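Local coordinates for phosphoenolpyruvate-protein phosphotransferase (Coxiella burnetii, PDB 3TRC), which probably transfers the phosphoryl group of phosphoenolpyruvate to a histidine of a partner protein, and is represented here by its GAF domain, at residues G62-S65 with K66-G69; D94-H98 with P99-H103; K102-P105 with E106-E109. All blocks are in the same frame, centred on the assembly; numbering follows the deposited sequence.

Contact 1 of 3, residues G62-S65 with K66-G69; sequences GLNS and KQVG
Asn64 meets Lys66 and Gln67 in an Asx turn that leads into a short 3-10 turn, on the surface loop between strands 54-61 and 72-74 of the GAF domain. The tightly packed part is the inside of this turn. Asn64 OD1 accepts the amide of Lys66, OD1 to N 3.0 Å, with the donor lying well above the plane of the side-chain amide. Two backbone bonds then follow one residue apart: Gln67 N reaches Asn64 O at 3.0 Å, and Val68 N reaches Ser65 O at 3.1 Å. Asn64 therefore uses both its backbone and its side-chain carbonyl to hold the turn. Its CG stands anti to the backbone N (chi1 175°), which brings OD1 to the amide of Lys66 and lays the side chain alongside that of Lys66. Val68 rests on Thr60 and Gln67 on Leu57, both of strand 54-61, so the loop sits back against its own preceding strand.

The other side is looser. Lys66 touches OD1 of Asn64 with its CB at 3.5 Å, but beyond CG its chain runs out fully extended and carries NZ away from the turn. The bond to CB of Ser65 points away from 66-69, though CB itself stays in touch with it. Back on the packed side, Gln67 crosses Asn64 at about a right angle, and the two amide planes are 77° apart. Gln67 offers its CG, which lies 3.9 Å from both CB and ND2 of Asn64.

Contact 2 of 3, residues D94-H98 with P99-H103; sequences DAPLH and PAYKH. With PO4 (phosphate ion), chain B.
Tyr101 and His98 are joined by a backbone hydrogen bond, Tyr101 N to His98 O at 3.0 Å. The ring of His98 adds a second bond, its ND1 accepting Ala100 N at 3.0 Å. That bond is nearly straight (163°) and arrives close to the imidazole plane, so ND1 acts as an acceptor and any proton of a neutral ring would sit on NE2. With CG anti to the backbone N (chi1 -167°), the ring is carried alongside the chain that follows it, and Ala100 CB packs against ND1 and CE1.

The backbone bond closes a type I beta turn, His98 to Tyr101, which the His98 ring braces through ND1. The turn directly follows the 3-10 segment 95-97 in the loop between strands 90-92 and 114-122 of the GAF domain.

Two CH-pi contacts complement the hydrogen bonds. Pro99 CD lies over one face of the His98 ring, 3.6 Å from its centroid, while Pro96 CA sits over a face of Tyr101, 3.8 Å from that centroid. Apolar packing continues around the phenol: Ala95 CB touches Tyr101 CD1 at 4.0 Å, and Pro96 CB lies near CE2. Leu79 of helix 78-86 packs against Ala95, His98 and Tyr101.

An anion contact follows the turn. Lys102 N donates to O4 of a phosphate ion at 2.9 Å, and Leu79 N and Ile80 N bind the same ion.

Contact 3 of 3, residues K102-P105 with E106-E109; sequences KHRP and ELGE. With PO4 (phosphate ion), chain B.
Leu107 N donates to Arg104 O at 3.2 Å and Gly108 N to Pro105 O at 3.1 Å, two successive bonds that wind the chain through a short 3-10 turn, after which Gly108 takes a positive phi (67°). Arg104 O has a second partner, a water that donates to it and accepts from Glu109 N, linking the start of the turn to the residue after it.

Glu106 folds back over the turn. Its CG stands between the backbone N and the carbonyl carbon (chi1 68°), and the bend beyond it sets OE2 3.4 Å from Arg104 CB and OE1 beside Pro105 CD. The carboxylate thus meets the aliphatic root of Arg104; OE2 stays 4.8 Å from Arg104 NE, too far for a salt bridge. Leu107 lies alongside Arg104, its CD1 3.9 Å from Arg104 CB.

Extended from CG to NE, Arg104 carries its guanidinium away from the turn, where NH1 donates to phosphate O1 at 3.0 Å, the oxygen lying at the group's edge in its plane. With Leu79 N and Ile80 N also holding the ion, this is an anion site at the start of helix 78-86, filled by a phosphate probably taken from the crystallisation liquor.

How the contacts relate
All three contacts are surface turns of one GAF domain, and come in numerical order along the chain. Contact 1 joins the last two strands at one end of the six-stranded antiparallel sheet, whereas contacts 2 and 3 share the loop that leaves strand 90-92, the outermost strand at the other end, for 114-122, and overlap at Lys102 and His103. The centres of contacts 2 and 3 are about 12 Å apart, and both reach the same phosphate. Contact 3 also meets contact 1, about 13 Å away between centres, through a probable hydrogen bond from Asn64 N to Glu109 OE2. Contact 3 thus connects the 62-69 loop with the phosphate region; contacts 1 and 2 do not touch.

Contact 1 of 3, residues G62-S65 with K66-G69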
ATOM      1  N   GLY A  62       0.747 -20.522  11.566  1.00 15.71           N
ATOM      2  CA  GLY A  62       0.115 -20.868  12.825  1.00 19.37           C
ATOM      3  C   GLY A  62      -0.746 -22.110  12.731  1.00 19.03           C
ATOM      4  O   GLY A  62      -0.902 -22.830  13.713  1.00 22.80           O
ATOM      5  N   LEU A  63      -1.304 -22.359  11.550  1.00 18.80           N
ATOM      6  CA  LEU A  63      -2.155 -23.519  11.320  1.00 17.84           C
ATOM      7  C   LEU A  63      -1.378 -24.657  10.664  1.00 16.96           C
ATOM      8  O   LEU A  63      -0.295 -24.455  10.121  1.00 15.59           O
ATOM      9  CB  LEU A  63      -3.350 -23.147  10.435  1.00 21.19           C
ATOM     10  CG  LEU A  63      -4.645 -22.673  11.104  1.00 28.09           C
ATOM     11  CD1 LEU A  63      -4.370 -21.721  12.259  1.00 28.18           C
ATOM     12  CD2 LEU A  63      -5.586 -22.049  10.078  1.00 26.79           C
ATOM     13  N   ASN A  64      -1.949 -25.856  10.721  1.00 14.29           N
ATOM     14  CA  ASN A  64      -1.401 -27.038  10.059  1.00 12.38           C
ATOM     15  C   ASN A  64      -1.061 -26.735   8.595  1.00 13.24           C
ATOM     16  O   ASN A  64      -1.951 -26.442   7.799  1.00 13.05           O
ATOM     17  CB  ASN A  64      -2.454 -28.151  10.179  1.00 14.61           C
ATOM     18  CG  ASN A  64      -2.095 -29.423   9.436  1.00 16.66           C
ATOM     19  OD1 ASN A  64      -1.042 -29.541   8.804  1.00 14.54           O
ATOM     20  ND2 ASN A  64      -2.995 -30.404   9.517  1.00 17.65           N
ATOM     21  N   SER A  65       0.221 -26.787   8.241  1.00 13.61           N
ATOM     22  CA  SER A  65       0.644 -26.358   6.905  1.00 15.64           C
ATOM     23  C   SER A  65       0.065 -27.218   5.782  1.00 12.18           C
ATOM     24  O   SER A  65      -0.068 -26.764   4.638  1.00 13.31           O
ATOM     25  CB  SER A  65       2.174 -26.305   6.798  1.00 16.98           C
ATOM     26  OG  SER A  65       2.739 -27.608   6.765  1.00 16.38           O
ATOM     27  N   LYS A  66      -0.273 -28.462   6.100  1.00 13.53           N
ATOM     28  CA  LYS A  66      -0.801 -29.358   5.080  1.00 11.89           C
ATOM     29  C   LYS A  66      -2.202 -28.935   4.664  1.00 11.78           C
ATOM     30  O   LYS A  66      -2.684 -29.331   3.602  1.00 14.29           O
ATOM     31  CB  LYS A  66      -0.787 -30.823   5.547  1.00 12.03           C
ATOM     32  CG  LYS A  66      -0.907 -31.803   4.393  1.00 14.53           C
ATOM     33  CD  LYS A  66      -1.146 -33.233   4.854  1.00 12.95           C
ATOM     34  CE  LYS A  66      -1.457 -34.135   3.659  1.00 12.72           C
ATOM     35  NZ  LYS A  66      -1.763 -35.539   4.066  1.00 12.94           N
ATOM     36  N   GLN A  67      -2.850 -28.113   5.485  1.00 11.72           N
ATOM     37  CA  GLN A  67      -4.184 -27.627   5.144  1.00 12.67           C
ATOM     38  C   GLN A  67      -4.138 -26.633   3.993  1.00 11.91           C
ATOM     39  O   GLN A  67      -5.156 -26.361   3.363  1.00 13.12           O
ATOM     40  CB  GLN A  67      -4.872 -26.983   6.350  1.00 14.52           C
ATOM     41  CG  GLN A  67      -5.258 -27.945   7.459  1.00 13.86           C
ATOM     42  CD  GLN A  67      -6.403 -28.876   7.083  1.00 17.03           C
ATOM     43  OE1 GLN A  67      -6.951 -28.809   5.982  1.00 14.04           O
ATOM     44  NE2 GLN A  67      -6.757 -29.769   8.004  1.00 18.19           N
ATOM     45  N   VAL A  68      -2.962 -26.079   3.720  1.00 12.99           N
ATOM     46  CA  VAL A  68      -2.855 -25.121   2.624  1.00 12.45           C
ATOM     47  C   VAL A  68      -3.182 -25.795   1.293  1.00 11.66           C
ATOM     48  O   VAL A  68      -2.600 -26.828   0.954  1.00 14.91           O
ATOM     49  CB  VAL A  68      -1.468 -24.465   2.568  1.00 14.07           C
ATOM     50  CG1 VAL A  68      -1.331 -23.612   1.309  1.00 15.46           C
ATOM     51  CG2 VAL A  68      -1.231 -23.622   3.821  1.00 15.01           C
ATOM     52  N   GLY A  69      -4.111 -25.206   0.546  1.00 14.13           N
ATOM     53  CA  GLY A  69      -4.529 -25.760  -0.728  1.00 16.18           C
ATOM     54  C   GLY A  69      -5.626 -26.793  -0.569  1.00 16.08           C
ATOM     55  O   GLY A  69      -6.154 -27.298  -1.563  1.00 19.78           O
TER

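Contact 2 of 3, residues D94-H98 with P99-H103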
ATOM      1  N   ASP A  94     -13.322 -12.446  21.518  1.00 15.71           N
ATOM      2  CA  ASP A  94     -13.476 -13.875  21.786  1.00 15.78           C
ATOM      3  C   ASP A  94     -14.362 -14.546  20.736  1.00 17.47           C
ATOM      4  O   ASP A  94     -15.561 -14.753  20.953  1.00 18.54           O
ATOM      5  CB  ASP A  94     -14.055 -14.086  23.189  1.00 17.35           C
ATOM      6  CG  ASP A  94     -13.627 -15.402  23.813  1.00 21.20           C
ATOM      7  OD1 ASP A  94     -13.226 -16.329  23.078  1.00 21.76           O
ATOM      8  OD2 ASP A  94     -13.707 -15.514  25.055  1.00 22.76           O
ATOM      9  N   ALA A  95     -13.754 -14.899  19.606  1.00 16.01           N
ATOM     10  CA  ALA A  95     -14.479 -15.463  18.469  1.00 14.45           C
ATOM     11  C   ALA A  95     -15.359 -16.672  18.798  1.00 16.11           C
ATOM     12  O   ALA A  95     -16.481 -16.755  18.314  1.00 17.07           O
ATOM     13  CB  ALA A  95     -13.509 -15.806  17.328  1.00 14.38           C
ATOM     14  N   PRO A  96     -14.851 -17.616  19.610  1.00 16.00           N
ATOM     15  CA  PRO A  96     -15.661 -18.805  19.900  1.00 16.44           C
ATOM     16  C   PRO A  96     -17.005 -18.492  20.552  1.00 19.21           C
ATOM     17  O   PRO A  96     -17.906 -19.331  20.496  1.00 18.35           O
ATOM     18  CB  PRO A  96     -14.770 -19.606  20.850  1.00 16.40           C
ATOM     19  CG  PRO A  96     -13.381 -19.223  20.445  1.00 17.88           C
ATOM     20  CD  PRO A  96     -13.484 -17.747  20.144  1.00 17.16           C
ATOM     21  N   LEU A  97     -17.146 -17.311  21.149  1.00 17.34           N
ATOM     22  CA  LEU A  97     -18.412 -16.936  21.774  1.00 18.35           C
ATOM     23  C   LEU A  97     -19.417 -16.357  20.778  1.00 20.03           C
ATOM     24  O   LEU A  97     -20.590 -16.196  21.103  1.00 22.57           O
ATOM     25  CB  LEU A  97     -18.189 -15.951  22.927  1.00 21.30           C
ATOM     26  CG  LEU A  97     -17.204 -16.402  24.009  1.00 25.66           C
ATOM     27  CD1 LEU A  97     -17.165 -15.393  25.146  1.00 27.13           C
ATOM     28  CD2 LEU A  97     -17.575 -17.785  24.524  1.00 26.92           C
ATOM     29  N   HIS A  98     -18.959 -16.045  19.568  1.00 19.07           N
ATOM     30  CA  HIS A  98     -19.852 -15.505  18.545  1.00 19.04           C
ATOM     31  C   HIS A  98     -20.785 -16.599  18.057  1.00 22.05           C
ATOM     32  O   HIS A  98     -20.349 -17.724  17.827  1.00 20.95           O
ATOM     33  CB  HIS A  98     -19.053 -14.932  17.370  1.00 18.77           C
ATOM     34  CG  HIS A  98     -19.869 -14.093  16.432  1.00 20.24           C
ATOM     35  ND1 HIS A  98     -20.729 -14.634  15.500  1.00 20.69           N
ATOM     36  CD2 HIS A  98     -19.946 -12.749  16.280  1.00 23.25           C
ATOM     37  CE1 HIS A  98     -21.306 -13.660  14.819  1.00 20.72           C
ATOM     38  NE2 HIS A  98     -20.850 -12.506  15.274  1.00 21.78           N
ATOM     39  N   PRO A  99     -22.076 -16.273  17.905  1.00 25.10           N
ATOM     40  CA  PRO A  99     -23.107 -17.237  17.498  1.00 24.30           C
ATOM     41  C   PRO A  99     -22.822 -17.922  16.162  1.00 25.07           C
ATOM     42  O   PRO A  99     -23.324 -19.022  15.930  1.00 26.60           O
ATOM     43  CB  PRO A  99     -24.364 -16.369  17.378  1.00 26.96           C
ATOM     44  CG  PRO A  99     -24.116 -15.217  18.281  1.00 30.29           C
ATOM     45  CD  PRO A  99     -22.643 -14.942  18.181  1.00 28.57           C
ATOM     46  N   ALA A 100     -22.036 -17.285  15.297  1.00 22.39           N
ATOM     47  CA  ALA A 100     -21.776 -17.830  13.967  1.00 22.06           C
ATOM     48  C   ALA A 100     -20.560 -18.748  13.948  1.00 23.23           C
ATOM     49  O   ALA A 100     -20.346 -19.484  12.984  1.00 23.40           O
ATOM     50  CB  ALA A 100     -21.600 -16.705  12.955  1.00 21.40           C
ATOM     51  N   TYR A 101     -19.768 -18.704  15.013  1.00 17.97           N
ATOM     52  CA  TYR A 101     -18.519 -19.458  15.071  1.00 20.60           C
ATOM     53  C   TYR A 101     -18.731 -20.972  15.048  1.00 22.84           C
ATOM     54  O   TYR A 101     -19.568 -21.504  15.776  1.00 22.14           O
ATOM     55  CB  TYR A 101     -17.714 -19.056  16.309  1.00 20.51           C
ATOM     56  CG  TYR A 101     -16.318 -19.641  16.365  1.00 24.02           C
ATOM     57  CD1 TYR A 101     -15.255 -19.011  15.735  1.00 27.77           C
ATOM     58  CD2 TYR A 101     -16.065 -20.813  17.062  1.00 24.95           C
ATOM     59  CE1 TYR A 101     -13.973 -19.539  15.791  1.00 30.40           C
ATOM     60  CE2 TYR A 101     -14.791 -21.350  17.123  1.00 29.35           C
ATOM     61  CZ  TYR A 101     -13.750 -20.709  16.490  1.00 30.17           C
ATOM     62  OH  TYR A 101     -12.481 -21.239  16.547  1.00 36.77           O
ATOM     63  N   LYS A 102     -17.961 -21.657  14.210  1.00 22.33           N
ATOM     64  CA  LYS A 102     -18.011 -23.114  14.137  1.00 26.23           C
ATOM     65  C   LYS A 102     -16.747 -23.712  14.744  1.00 24.41           C
ATOM     66  O   LYS A 102     -15.657 -23.573  14.190  1.00 23.55           O
ATOM     67  CB  LYS A 102     -18.179 -23.572  12.686  1.00 30.71           C
ATOM     68  CG  LYS A 102     -19.497 -23.145  12.050  1.00 35.09           C
ATOM     69  CD  LYS A 102     -19.437 -23.231  10.530  1.00 41.59           C
ATOM     70  CE  LYS A 102     -20.258 -24.391   9.995  1.00 47.41           C
ATOM     71  NZ  LYS A 102     -19.792 -25.701  10.522  1.00 51.16           N
ATOM     72  N   HIS A 103     -16.893 -24.377  15.885  1.00 26.58           N
ATOM     73  CA  HIS A 103     -15.738 -24.914  16.600  1.00 30.94           C
ATOM     74  C   HIS A 103     -15.289 -26.256  16.026  1.00 29.35           C
ATOM     75  O   HIS A 103     -16.081 -27.191  15.912  1.00 30.72           O
ATOM     76  CB  HIS A 103     -16.041 -25.042  18.094  1.00 39.82           C
ATOM     77  CG  HIS A 103     -14.834 -25.333  18.931  1.00 50.28           C
ATOM     78  ND1 HIS A 103     -14.759 -26.412  19.784  1.00 55.07           N
ATOM     79  CD2 HIS A 103     -13.650 -24.684  19.039  1.00 54.28           C
ATOM     80  CE1 HIS A 103     -13.582 -26.414  20.386  1.00 57.91           C
ATOM     81  NE2 HIS A 103     -12.891 -25.376  19.951  1.00 57.71           N
TER
HETATM   82  P   PO4 B 169     -15.754 -20.562  11.139  1.00 27.62           P
HETATM   83  O1  PO4 B 169     -16.358 -21.754  10.443  1.00 26.86           O
HETATM   84  O2  PO4 B 169     -14.490 -20.980  11.860  1.00 34.60           O
HETATM   85  O3  PO4 B 169     -15.423 -19.480  10.147  1.00 27.38           O
HETATM   86  O4  PO4 B 169     -16.719 -20.020  12.164  1.00 24.49           O

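Contact 3 of 3, residues K102-P105 with E106-E109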
ATOM      1  N   LYS A 102     -17.961 -21.657  14.210  1.00 22.33           N
ATOM      2  CA  LYS A 102     -18.011 -23.114  14.137  1.00 26.23           C
ATOM      3  C   LYS A 102     -16.747 -23.712  14.744  1.00 24.41           C
ATOM      4  O   LYS A 102     -15.657 -23.573  14.190  1.00 23.55           O
ATOM      5  CB  LYS A 102     -18.179 -23.572  12.686  1.00 30.71           C
ATOM      6  CG  LYS A 102     -19.497 -23.145  12.050  1.00 35.09           C
ATOM      7  CD  LYS A 102     -19.437 -23.231  10.530  1.00 41.59           C
ATOM      8  CE  LYS A 102     -20.258 -24.391   9.995  1.00 47.41           C
ATOM      9  NZ  LYS A 102     -19.792 -25.701  10.522  1.00 51.16           N
ATOM     10  N   HIS A 103     -16.893 -24.377  15.885  1.00 26.58           N
ATOM     11  CA  HIS A 103     -15.738 -24.914  16.600  1.00 30.94           C
ATOM     12  C   HIS A 103     -15.289 -26.256  16.026  1.00 29.35           C
ATOM     13  O   HIS A 103     -16.081 -27.191  15.912  1.00 30.72           O
ATOM     14  CB  HIS A 103     -16.041 -25.042  18.094  1.00 39.82           C
ATOM     15  CG  HIS A 103     -14.834 -25.333  18.931  1.00 50.28           C
ATOM     16  ND1 HIS A 103     -14.759 -26.412  19.784  1.00 55.07           N
ATOM     17  CD2 HIS A 103     -13.650 -24.684  19.039  1.00 54.28           C
ATOM     18  CE1 HIS A 103     -13.582 -26.414  20.386  1.00 57.91           C
ATOM     19  NE2 HIS A 103     -12.891 -25.376  19.951  1.00 57.71           N
ATOM     20  N   ARG A 104     -14.015 -26.345  15.662  1.00 27.99           N
ATOM     21  CA  ARG A 104     -13.478 -27.563  15.063  1.00 28.92           C
ATOM     22  C   ARG A 104     -12.282 -28.086  15.848  1.00 29.75           C
ATOM     23  O   ARG A 104     -11.143 -28.011  15.385  1.00 27.66           O
ATOM     24  CB  ARG A 104     -13.104 -27.325  13.599  1.00 29.14           C
ATOM     25  CG  ARG A 104     -14.300 -27.008  12.706  1.00 33.12           C
ATOM     26  CD  ARG A 104     -13.890 -26.878  11.248  1.00 40.02           C
ATOM     27  NE  ARG A 104     -15.034 -26.610  10.379  1.00 42.87           N
ATOM     28  CZ  ARG A 104     -15.477 -25.391  10.087  1.00 42.33           C
ATOM     29  NH1 ARG A 104     -14.874 -24.327  10.598  1.00 41.90           N
ATOM     30  NH2 ARG A 104     -16.522 -25.236   9.288  1.00 42.49           N
ATOM     31  N   PRO A 105     -12.546 -28.628  17.043  1.00 30.05           N
ATOM     32  CA  PRO A 105     -11.496 -29.136  17.931  1.00 30.50           C
ATOM     33  C   PRO A 105     -10.722 -30.277  17.287  1.00 31.60           C
ATOM     34  O   PRO A 105      -9.555 -30.492  17.615  1.00 31.94           O
ATOM     35  CB  PRO A 105     -12.284 -29.650  19.141  1.00 32.99           C
ATOM     36  CG  PRO A 105     -13.640 -29.974  18.598  1.00 33.77           C
ATOM     37  CD  PRO A 105     -13.896 -28.923  17.557  1.00 32.03           C
ATOM     38  N   GLU A 106     -11.364 -30.990  16.367  1.00 34.05           N
ATOM     39  CA  GLU A 106     -10.748 -32.142  15.722  1.00 34.08           C
ATOM     40  C   GLU A 106      -9.501 -31.769  14.925  1.00 31.32           C
ATOM     41  O   GLU A 106      -8.657 -32.622  14.659  1.00 29.52           O
ATOM     42  CB  GLU A 106     -11.749 -32.872  14.816  1.00 38.29           C
ATOM     43  CG  GLU A 106     -12.175 -32.093  13.573  1.00 41.04           C
ATOM     44  CD  GLU A 106     -13.352 -31.165  13.827  1.00 43.60           C
ATOM     45  OE1 GLU A 106     -13.807 -31.077  14.987  1.00 41.37           O
ATOM     46  OE2 GLU A 106     -13.829 -30.530  12.862  1.00 45.95           O
ATOM     47  N   LEU A 107      -9.388 -30.497  14.545  1.00 26.90           N
ATOM     48  CA  LEU A 107      -8.265 -30.046  13.719  1.00 26.86           C
ATOM     49  C   LEU A 107      -6.959 -29.892  14.503  1.00 26.46           C
ATOM     50  O   LEU A 107      -5.885 -29.774  13.915  1.00 27.84           O
ATOM     51  CB  LEU A 107      -8.603 -28.739  12.992  1.00 28.38           C
ATOM     52  CG  LEU A 107      -9.768 -28.788  11.999  1.00 33.67           C
ATOM     53  CD1 LEU A 107      -9.960 -27.438  11.325  1.00 32.80           C
ATOM     54  CD2 LEU A 107      -9.555 -29.880  10.961  1.00 32.90           C
ATOM     55  N   GLY A 108      -7.057 -29.891  15.829  1.00 25.72           N
ATOM     56  CA  GLY A 108      -5.881 -29.864  16.678  1.00 24.66           C
ATOM     57  C   GLY A 108      -5.080 -28.577  16.615  1.00 24.95           C
ATOM     58  O   GLY A 108      -3.856 -28.591  16.762  1.00 24.54           O
ATOM     59  N   GLU A 109      -5.765 -27.459  16.397  1.00 23.02           N
ATOM     60  CA  GLU A 109      -5.109 -26.159  16.388  1.00 23.55           C
ATOM     61  C   GLU A 109      -5.137 -25.533  17.783  1.00 24.31           C
ATOM     62  O   GLU A 109      -5.845 -26.010  18.672  1.00 23.93           O
ATOM     63  CB  GLU A 109      -5.776 -25.230  15.369  1.00 23.99           C
ATOM     64  CG  GLU A 109      -5.828 -25.800  13.958  1.00 23.78           C
ATOM     65  CD  GLU A 109      -4.473 -25.816  13.272  1.00 24.61           C
ATOM     66  OE1 GLU A 109      -3.472 -25.436  13.917  1.00 24.21           O
ATOM     67  OE2 GLU A 109      -4.413 -26.202  12.084  1.00 24.27           O
TER
HETATM   68  P   PO4 B 169     -15.754 -20.562  11.139  1.00 27.62           P
HETATM   69  O1  PO4 B 169     -16.358 -21.754  10.443  1.00 26.86           O
HETATM   70  O2  PO4 B 169     -14.490 -20.980  11.860  1.00 34.60           O
HETATM   71  O3  PO4 B 169     -15.423 -19.480  10.147  1.00 27.38           O
HETATM   72  O4  PO4 B 169     -16.719 -20.020  12.164  1.00 24.49           O
HETATM   73  O   HOH W   1      -8.805 -26.961  16.271  0.88 29.90           O